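Local coordinates for protein methylmalonyl-CoA carboxyltransferase 5S subunit (Propionibacterium freudenreichii subsp. shermanii, PDB 1RQB) that transfers a carboxyl group from the biotin of the 1.3S subunit to pyruvate, forming oxaloacetate, as the cobalt-dependent 5S component of transcarboxylase, at residues A[83-86]-A[87-90]; A[123-126]-A[127-131]. All blocks are in the same frame, centred on the assembly; numbering follows the deposited sequence.

Interaction 1. Residues A[83-86]-A[87-90]; sequences PWER and LRTF
Leu87 sends its backbone N to Pro83 O at 3.1 Å, the first of the i to i+4 bonds that run through this continuous piece of helix 83-93. Proline suits the first turn, where its missing N-H costs no helical bond, and its carbonyl also takes a bond from Trp67 NE1. The isobutyl group of Leu87 comes only loosely to the indole of Trp84, CD2 lying 4.5 Å from CE3. One residue on, Arg88 N bonds to Trp84 O at 3.0 Å, and the arginine side chain then folds back over the same carbonyl. Its CG lies beside the backbone N (chi1 -78°) and the chain, extended at chi2, bends once at chi3 (-75°), which brings the guanidinium face over Trp84 O. Glu85 OE2 meets the guanidinium edge in plane, 3.4 Å from Arg88 NE, a long, weak bond within a salt bridge. NH1 turns instead to Asn129 OD1. With a leucine in place of Arg88, Glu85 would probably lose its charged mate and Asn129 OD1 a donor. Thr89 uses both its donors on one acceptor: OG1 and the backbone N each lie 2.9 Å from Glu85 O, on opposite faces of its plane, so the hydroxyl is satisfied within its own helix. Phe90 N bonds to Arg86 O, while ring atom CE1 packs at 3.5 Å from Arg86 CG, the aliphatic stem running alongside the ring. Beyond that stem the Arg86 guanidinium forms a salt bridge with Glu81. This helix belongs to the TIM barrel: Leu87 and Phe90 face strand 63-68, Pro83 rests on helix 71-77, and Trp84, hydrogen-bonded to Tyr72, reaches helix 447-455.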
ATOM      1  N   PRO A  83     -13.145 -25.713 -14.821  1.00 13.59           N
ATOM      2  CA  PRO A  83     -12.450 -24.501 -15.289  1.00 12.54           C
ATOM      3  C   PRO A  83     -12.896 -24.058 -16.684  1.00 14.63           C
ATOM      4  O   PRO A  83     -12.913 -22.869 -16.995  1.00 12.90           O
ATOM      5  CB  PRO A  83     -10.974 -24.909 -15.288  1.00 13.94           C
ATOM      6  CG  PRO A  83     -10.905 -26.109 -14.390  1.00 19.85           C
ATOM      7  CD  PRO A  83     -12.204 -26.829 -14.637  1.00 13.50           C
ATOM      8  N   TRP A  84     -13.246 -25.017 -17.534  1.00 12.78           N
ATOM      9  CA  TRP A  84     -13.673 -24.680 -18.898  1.00 13.44           C
ATOM     10  C   TRP A  84     -15.040 -23.989 -18.870  1.00 14.87           C
ATOM     11  O   TRP A  84     -15.334 -23.139 -19.710  1.00 14.45           O
ATOM     12  CB  TRP A  84     -13.689 -25.948 -19.773  1.00 12.18           C
ATOM     13  CG  TRP A  84     -12.310 -26.578 -19.911  1.00 14.85           C
ATOM     14  CD1 TRP A  84     -11.801 -27.605 -19.164  1.00 13.52           C
ATOM     15  CD2 TRP A  84     -11.266 -26.189 -20.816  1.00 13.20           C
ATOM     16  NE1 TRP A  84     -10.516 -27.877 -19.548  1.00 15.09           N
ATOM     17  CE2 TRP A  84     -10.158 -27.025 -20.558  1.00 17.02           C
ATOM     18  CE3 TRP A  84     -11.157 -25.213 -21.822  1.00 15.55           C
ATOM     19  CZ2 TRP A  84      -8.950 -26.918 -21.268  1.00 14.23           C
ATOM     20  CZ3 TRP A  84      -9.962 -25.109 -22.528  1.00 13.63           C
ATOM     21  CH2 TRP A  84      -8.873 -25.955 -22.249  1.00 14.22           C
ATOM     22  N   GLU A  85     -15.885 -24.338 -17.907  1.00 14.90           N
ATOM     23  CA  GLU A  85     -17.197 -23.682 -17.818  1.00 16.08           C
ATOM     24  C   GLU A  85     -16.996 -22.243 -17.337  1.00 14.37           C
ATOM     25  O   GLU A  85     -17.718 -21.332 -17.741  1.00 14.16           O
ATOM     26  CB  GLU A  85     -18.104 -24.436 -16.842  1.00 23.32           C
ATOM     27  CG  GLU A  85     -19.486 -23.824 -16.670  1.00 35.36           C
ATOM     28  CD  GLU A  85     -20.357 -23.946 -17.910  1.00 44.00           C
ATOM     29  OE1 GLU A  85     -21.535 -23.519 -17.846  1.00 51.11           O
ATOM     30  OE2 GLU A  85     -19.875 -24.464 -18.944  1.00 46.20           O
ATOM     31  N   ARG A  86     -16.010 -22.039 -16.466  1.00 14.66           N
ATOM     32  CA  ARG A  86     -15.728 -20.685 -15.967  1.00 10.91           C
ATOM     33  C   ARG A  86     -15.262 -19.808 -17.131  1.00 11.91           C
ATOM     34  O   ARG A  86     -15.697 -18.666 -17.279  1.00 11.34           O
ATOM     35  CB  ARG A  86     -14.646 -20.719 -14.872  1.00 13.87           C
ATOM     36  CG  ARG A  86     -14.199 -19.320 -14.421  1.00 15.09           C
ATOM     37  CD  ARG A  86     -13.092 -19.335 -13.348  1.00 18.05           C
ATOM     38  NE  ARG A  86     -13.567 -19.831 -12.057  1.00 19.61           N
ATOM     39  CZ  ARG A  86     -12.896 -19.705 -10.912  1.00 21.87           C
ATOM     40  NH1 ARG A  86     -11.710 -19.107 -10.891  1.00 16.30           N
ATOM     41  NH2 ARG A  86     -13.430 -20.142  -9.773  1.00 15.57           N
ATOM     42  N   LEU A  87     -14.377 -20.352 -17.964  1.00 11.25           N
ATOM     43  CA  LEU A  87     -13.873 -19.608 -19.127  1.00 11.89           C
ATOM     44  C   LEU A  87     -15.033 -19.281 -20.070  1.00 13.73           C
ATOM     45  O   LEU A  87     -15.153 -18.153 -20.547  1.00 13.31           O
ATOM     46  CB  LEU A  87     -12.809 -20.421 -19.877  1.00 10.28           C
ATOM     47  CG  LEU A  87     -12.327 -19.854 -21.222  1.00 16.28           C
ATOM     48  CD1 LEU A  87     -11.827 -18.418 -21.050  1.00 18.05           C
ATOM     49  CD2 LEU A  87     -11.222 -20.740 -21.770  1.00 15.25           C
ATOM     50  N   ARG A  88     -15.886 -20.262 -20.357  1.00 14.01           N
ATOM     51  CA  ARG A  88     -17.025 -19.997 -21.247  1.00 15.09           C
ATOM     52  C   ARG A  88     -17.929 -18.904 -20.674  1.00 14.14           C
ATOM     53  O   ARG A  88     -18.413 -18.038 -21.403  1.00 14.83           O
ATOM     54  CB  ARG A  88     -17.833 -21.276 -21.502  1.00 16.51           C
ATOM     55  CG  ARG A  88     -17.158 -22.178 -22.523  1.00 22.46           C
ATOM     56  CD  ARG A  88     -17.994 -23.402 -22.865  1.00 25.49           C
ATOM     57  NE  ARG A  88     -17.986 -24.421 -21.825  1.00 29.92           N
ATOM     58  CZ  ARG A  88     -17.154 -25.459 -21.824  1.00 29.02           C
ATOM     59  NH1 ARG A  88     -16.275 -25.602 -22.805  1.00 27.77           N
ATOM     60  NH2 ARG A  88     -17.202 -26.356 -20.850  1.00 30.61           N
ATOM     61  N   THR A  89     -18.151 -18.946 -19.368  1.00 14.52           N
ATOM     62  CA  THR A  89     -19.019 -17.956 -18.715  1.00 14.43           C
ATOM     63  C   THR A  89     -18.398 -16.562 -18.823  1.00 17.18           C
ATOM     64  O   THR A  89     -19.086 -15.598 -19.154  1.00 13.59           O
ATOM     65  CB  THR A  89     -19.253 -18.313 -17.234  1.00 17.99           C
ATOM     66  OG1 THR A  89     -19.925 -19.575 -17.161  1.00 19.17           O
ATOM     67  CG2 THR A  89     -20.124 -17.261 -16.561  1.00 19.03           C
ATOM     68  N   PHE A  90     -17.099 -16.454 -18.562  1.00 16.57           N
ATOM     69  CA  PHE A  90     -16.426 -15.150 -18.650  1.00 15.69           C
ATOM     70  C   PHE A  90     -16.504 -14.611 -20.079  1.00 15.83           C
ATOM     71  O   PHE A  90     -16.694 -13.414 -20.289  1.00 13.59           O
ATOM     72  CB  PHE A  90     -14.959 -15.279 -18.238  1.00 14.55           C
ATOM     73  CG  PHE A  90     -14.736 -15.285 -16.741  1.00 17.37           C
ATOM     74  CD1 PHE A  90     -13.656 -15.972 -16.193  1.00 17.51           C
ATOM     75  CD2 PHE A  90     -15.579 -14.585 -15.888  1.00 19.56           C
ATOM     76  CE1 PHE A  90     -13.416 -15.960 -14.805  1.00 18.29           C
ATOM     77  CE2 PHE A  90     -15.346 -14.566 -14.497  1.00 22.34           C
ATOM     78  CZ  PHE A  90     -14.259 -15.260 -13.964  1.00 19.51           C
TER

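Interaction 2. Residues A[123-126]-A[127-131]; sequences VDKS and AENGM
Ala127 N and Glu128 N bond to Val123 O and Asp124 O, both at 2.9 Å, carrying helix 116-128 through its last regular turn. The ending is a Schellman motif: Met131 N reaches back five residues to Ser126 O (3.0 Å, N-H...O angle 167°), and Gly130 N bonds to Ala127 O. Gly130 takes a positive phi of 122°, where a side chain would jam against the preceding carbonyl oxygen. The reversal lies in a beta-alpha-beta unit of the TIM barrel, releasing the chain from the helix into strand 133-136. Just before the glycine, Asn129 gives two hydrogen bonds to Lys125 O: its backbone N and side-chain ND2 both lie 2.9 Å away, on opposite faces of the carbonyl plane, ND2 standing well above it. Chi1 of -81° sets CG beside the backbone N and so folds the amide back over the turn, where ND2 also meets Glu448. Lys125 and Glu128 run alongside each other in a salt bridge, Lys125 NZ lying 3.1 Å from Glu128 OE1, on its syn side but tilted out of the carboxylate plane. A weaker bond joins NZ to OE2. The lysine probably also eases the closeness of Asp124 OD1 to Glu128 OE1, 3.9 Å apart. Ser126 is buried, and its hydroxyl bonds to the carbonyl one turn back, Phe122 O.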
ATOM      1  N   VAL A 123      -3.808 -25.245 -26.026  1.00 13.81           N
ATOM      2  CA  VAL A 123      -3.892 -23.880 -26.561  1.00 12.82           C
ATOM      3  C   VAL A 123      -5.069 -23.772 -27.531  1.00 17.16           C
ATOM      4  O   VAL A 123      -5.828 -22.804 -27.494  1.00 13.63           O
ATOM      5  CB  VAL A 123      -2.571 -23.492 -27.245  1.00 13.48           C
ATOM      6  CG1 VAL A 123      -2.722 -22.183 -27.985  1.00 15.07           C
ATOM      7  CG2 VAL A 123      -1.479 -23.395 -26.199  1.00 17.05           C
ATOM      8  N   ASP A 124      -5.235 -24.782 -28.384  1.00 14.50           N
ATOM      9  CA  ASP A 124      -6.339 -24.782 -29.356  1.00 16.93           C
ATOM     10  C   ASP A 124      -7.691 -24.695 -28.644  1.00 16.53           C
ATOM     11  O   ASP A 124      -8.540 -23.896 -29.034  1.00 15.10           O
ATOM     12  CB  ASP A 124      -6.280 -26.040 -30.240  1.00 21.90           C
ATOM     13  CG  ASP A 124      -7.497 -26.175 -31.144  1.00 34.29           C
ATOM     14  OD1 ASP A 124      -8.411 -26.957 -30.799  1.00 41.54           O
ATOM     15  OD2 ASP A 124      -7.548 -25.492 -32.193  1.00 37.49           O
ATOM     16  N   LYS A 125      -7.916 -25.511 -27.613  1.00 13.54           N
ATOM     17  CA  LYS A 125      -9.195 -25.484 -26.886  1.00 15.29           C
ATOM     18  C   LYS A 125      -9.362 -24.186 -26.093  1.00 15.40           C
ATOM     19  O   LYS A 125     -10.473 -23.673 -25.966  1.00 15.93           O
ATOM     20  CB  LYS A 125      -9.327 -26.701 -25.958  1.00 19.52           C
ATOM     21  CG  LYS A 125      -9.654 -27.987 -26.709  1.00 25.90           C
ATOM     22  CD  LYS A 125     -11.025 -27.824 -27.374  1.00 24.78           C
ATOM     23  CE  LYS A 125     -11.414 -29.028 -28.204  1.00 33.70           C
ATOM     24  NZ  LYS A 125     -12.707 -28.790 -28.910  1.00 32.23           N
ATOM     25  N   SER A 126      -8.274 -23.668 -25.533  1.00 12.05           N
ATOM     26  CA  SER A 126      -8.346 -22.392 -24.806  1.00 11.66           C
ATOM     27  C   SER A 126      -8.824 -21.297 -25.762  1.00 13.54           C
ATOM     28  O   SER A 126      -9.731 -20.528 -25.447  1.00 13.14           O
ATOM     29  CB  SER A 126      -6.964 -22.016 -24.262  1.00 13.72           C
ATOM     30  OG  SER A 126      -6.592 -22.874 -23.197  1.00 16.84           O
ATOM     31  N   ALA A 127      -8.216 -21.237 -26.943  1.00 12.52           N
ATOM     32  CA  ALA A 127      -8.587 -20.232 -27.950  1.00 19.08           C
ATOM     33  C   ALA A 127     -10.030 -20.452 -28.413  1.00 20.42           C
ATOM     34  O   ALA A 127     -10.807 -19.509 -28.555  1.00 18.64           O
ATOM     35  CB  ALA A 127      -7.643 -20.319 -29.150  1.00 21.22           C
ATOM     36  N   GLU A 128     -10.385 -21.706 -28.643  1.00 19.22           N
ATOM     37  CA  GLU A 128     -11.734 -22.046 -29.120  1.00 22.26           C
ATOM     38  C   GLU A 128     -12.790 -21.611 -28.102  1.00 22.90           C
ATOM     39  O   GLU A 128     -13.884 -21.188 -28.476  1.00 19.73           O
ATOM     40  CB  GLU A 128     -11.841 -23.553 -29.335  1.00 23.44           C
ATOM     41  CG  GLU A 128     -13.153 -24.011 -29.933  1.00 32.36           C
ATOM     42  CD  GLU A 128     -13.224 -25.521 -30.036  1.00 39.12           C
ATOM     43  OE1 GLU A 128     -12.203 -26.140 -30.410  1.00 44.15           O
ATOM     44  OE2 GLU A 128     -14.300 -26.088 -29.746  1.00 45.16           O
ATOM     45  N   ASN A 129     -12.462 -21.717 -26.818  1.00 20.23           N
ATOM     46  CA  ASN A 129     -13.424 -21.375 -25.761  1.00 17.48           C
ATOM     47  C   ASN A 129     -13.413 -19.882 -25.425  1.00 24.12           C
ATOM     48  O   ASN A 129     -14.165 -19.437 -24.558  1.00 21.12           O
ATOM     49  CB  ASN A 129     -13.164 -22.253 -24.537  1.00 19.10           C
ATOM     50  CG  ASN A 129     -13.785 -23.640 -24.689  1.00 22.68           C
ATOM     51  OD1 ASN A 129     -15.006 -23.773 -24.706  1.00 23.13           O
ATOM     52  ND2 ASN A 129     -12.949 -24.669 -24.826  1.00 19.57           N
ATOM     53  N   GLY A 130     -12.577 -19.103 -26.118  1.00 19.67           N
ATOM     54  CA  GLY A 130     -12.568 -17.663 -25.900  1.00 23.61           C
ATOM     55  C   GLY A 130     -11.323 -16.891 -25.481  1.00 19.85           C
ATOM     56  O   GLY A 130     -11.357 -15.662 -25.460  1.00 19.24           O
HETATM   57  N   MSE A 131     -10.226 -17.569 -25.174  1.00 17.55           N
HETATM   58  CA  MSE A 131      -9.023 -16.858 -24.713  1.00 17.10           C
HETATM   59  C   MSE A 131      -8.469 -15.969 -25.833  1.00 19.81           C
HETATM   60  O   MSE A 131      -8.386 -16.393 -26.984  1.00 21.56           O
HETATM   61  CB  MSE A 131      -7.978 -17.871 -24.258  1.00 19.22           C
HETATM   62  CG  MSE A 131      -6.829 -17.242 -23.522  1.00 22.65           C
HETATM   63 SE   MSE A 131      -7.545 -16.165 -22.067  1.00 35.19          SE
HETATM   64  CE  MSE A 131      -8.471 -17.515 -21.082  1.00 23.45           C
TER

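Overall arrangement
Interactions 1 and 2 lie on two neighbouring helices packed around the barrel, with centres about 11 Å apart. Interaction 1 is the more buried and lies near the start of its helix, where most residues are buried; interaction 2 is partly buried and lies at a C-terminal end, where backbone capping and a partly exposed salt bridge dominate. They meet directly: Arg88 NH1 probably bonds to Asn129 OD1 at 2.9 Å, while Leu87 CD1 packs at 3.5 Å from CE of Met131, modelled as selenomethionine. Both also border the same outer element, helix 447-455, through Trp84, Arg88, Lys125 and Asn129, whereas Leu87 and Met131 both touch Trp67 on strand 63-68.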